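Side-chain contact in SAV1430 (Staphylococcus aureus subsp. aureus Mu50, PDB 2FFM), which is of unknown function but belongs to the Nfu/NifU N-terminal family, whose members are linked to iron-sulfur cluster assembly, consistent with a scaffold-type role: residues A40-N43 and D44-V48. Sequence-based numbering, arbitrary orientation.
Sequences AFIN and DILKV
Residues A40-N43 and D44-K47 are joined by four i to i+4 backbone hydrogen bonds of an alpha-helix, the short helix 40-46, which packs against strand 51-57 of the antiparallel sheet in this alpha-beta fold of the Nfu/NifU N-terminal family. D44 N reaches A40 O at 3.0 Å, and I45 N, L46 N and K47 N follow onto F41 O, I42 O and N43 O. The L46 bond is the straightest of the four, with an N-H...O angle of 167°. V48 N bonds back to I45 O, three residues earlier.

On the side of the helix turned to the sheet, F41 and I45 lie alongside each other and point the same way. I45 sends its CD1 methyl to the rim of the phenyl ring, close to the ring plane, where it meets F41 CD2 at 4.0 Å. The extended end of I45, chi2 -179°, carries the methyl out to that edge. One face of the ring is taken instead by I42 CG1, offset toward the rim. F41 and I42 also touch H56, and I45 touches I54, so these side chains fill the interface between the helix and strand 51-57.

One turn on from I42, L46 slants across it, the I42 CG2 and L46 CD1 methyls 4.2 Å apart; L46 also rests on V34 and I54. D44 folds its carboxylate back beside the first turn, D44 CG 3.6 Å from A40 O. Farther along, K47 runs out as an extended chain, its CG methylene 3.3 Å from N43 O.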
loop_
_atom_site.group_PDB
_atom_site.type_symbol
_atom_site.label_atom_id
_atom_site.label_comp_id
_atom_site.label_asym_id
_atom_site.label_seq_id
_atom_site.Cartn_x
_atom_site.Cartn_y
_atom_site.Cartn_z
ATOM N N ALA A 40 11.664 2.580 1.372
ATOM C CA ALA A 40 11.804 1.246 1.949
ATOM C C ALA A 40 10.486 0.593 2.309
ATOM O O ALA A 40 10.248 -0.567 1.952
ATOM C CB ALA A 40 12.695 1.289 3.180
ATOM N N PHE A 41 9.624 1.314 3.021
ATOM C CA PHE A 41 8.361 0.709 3.407
ATOM C C PHE A 41 7.599 0.280 2.150
ATOM O O PHE A 41 6.883 -0.720 2.169
ATOM C CB PHE A 41 7.534 1.654 4.307
ATOM C CG PHE A 41 6.788 2.709 3.570
ATOM C CD1 PHE A 41 7.391 3.926 3.267
ATOM C CD2 PHE A 41 5.487 2.467 3.141
ATOM C CE1 PHE A 41 6.702 4.903 2.550
ATOM C CE2 PHE A 41 4.782 3.426 2.424
ATOM C CZ PHE A 41 5.386 4.647 2.119
ATOM N N ILE A 42 7.802 1.004 1.048
ATOM C CA ILE A 42 7.148 0.678 -0.221
ATOM C C ILE A 42 7.612 -0.667 -0.798
ATOM O O ILE A 42 6.804 -1.420 -1.361
ATOM C CB ILE A 42 7.392 1.768 -1.279
ATOM C CG1 ILE A 42 6.694 3.071 -0.861
ATOM C CG2 ILE A 42 6.915 1.290 -2.629
ATOM C CD1 ILE A 42 5.177 3.031 -0.917
ATOM N N ASN A 43 8.902 -0.975 -0.673
ATOM C CA ASN A 43 9.404 -2.257 -1.180
ATOM C C ASN A 43 8.965 -3.386 -0.256
ATOM O O ASN A 43 8.775 -4.512 -0.692
ATOM C CB ASN A 43 10.938 -2.277 -1.263
ATOM C CG ASN A 43 11.484 -1.357 -2.328
ATOM O OD1 ASN A 43 12.584 -0.816 -2.181
ATOM N ND2 ASN A 43 10.732 -1.181 -3.414
ATOM N N ASP A 44 8.819 -3.090 1.030
ATOM C CA ASP A 44 8.411 -4.141 1.934
ATOM C C ASP A 44 6.974 -4.538 1.679
ATOM O O ASP A 44 6.630 -5.707 1.781
ATOM C CB ASP A 44 8.617 -3.728 3.390
ATOM C CG ASP A 44 10.097 -3.661 3.772
ATOM O OD1 ASP A 44 10.954 -4.195 3.019
ATOM O OD2 ASP A 44 10.410 -3.084 4.835
ATOM N N ILE A 45 6.134 -3.576 1.321
ATOM C CA ILE A 45 4.742 -3.886 1.046
ATOM C C ILE A 45 4.633 -4.729 -0.226
ATOM O O ILE A 45 3.922 -5.729 -0.247
ATOM C CB ILE A 45 3.903 -2.588 0.920
ATOM C CG1 ILE A 45 3.917 -1.854 2.262
ATOM C CG2 ILE A 45 2.474 -2.915 0.495
ATOM C CD1 ILE A 45 3.109 -0.573 2.299
ATOM N N LEU A 46 5.338 -4.338 -1.280
ATOM C CA LEU A 46 5.309 -5.095 -2.530
ATOM C C LEU A 46 5.740 -6.561 -2.369
ATOM O O LEU A 46 5.217 -7.439 -3.044
ATOM C CB LEU A 46 6.204 -4.422 -3.572
ATOM C CG LEU A 46 5.604 -3.272 -4.372
ATOM C CD1 LEU A 46 4.949 -2.279 -3.439
ATOM C CD2 LEU A 46 6.704 -2.606 -5.183
ATOM N N LYS A 47 6.699 -6.811 -1.483
ATOM C CA LYS A 47 7.191 -8.159 -1.240
ATOM C C LYS A 47 6.138 -9.030 -0.551
ATOM O O LYS A 47 6.325 -10.244 -0.398
ATOM C CB LYS A 47 8.460 -8.126 -0.379
ATOM C CG LYS A 47 9.714 -7.620 -1.080
ATOM C CD LYS A 47 10.900 -7.567 -0.117
ATOM C CE LYS A 47 12.095 -6.853 -0.757
ATOM N NZ LYS A 47 13.122 -6.427 0.249
ATOM N N VAL A 48 5.043 -8.414 -0.117
ATOM C CA VAL A 48 3.959 -9.145 0.532
ATOM C C VAL A 48 3.206 -9.965 -0.507
ATOM O O VAL A 48 2.752 -9.435 -1.517
ATOM C CB VAL A 48 2.981 -8.179 1.230
ATOM C CG1 VAL A 48 1.775 -8.943 1.748
ATOM C CG2 VAL A 48 3.691 -7.482 2.378
#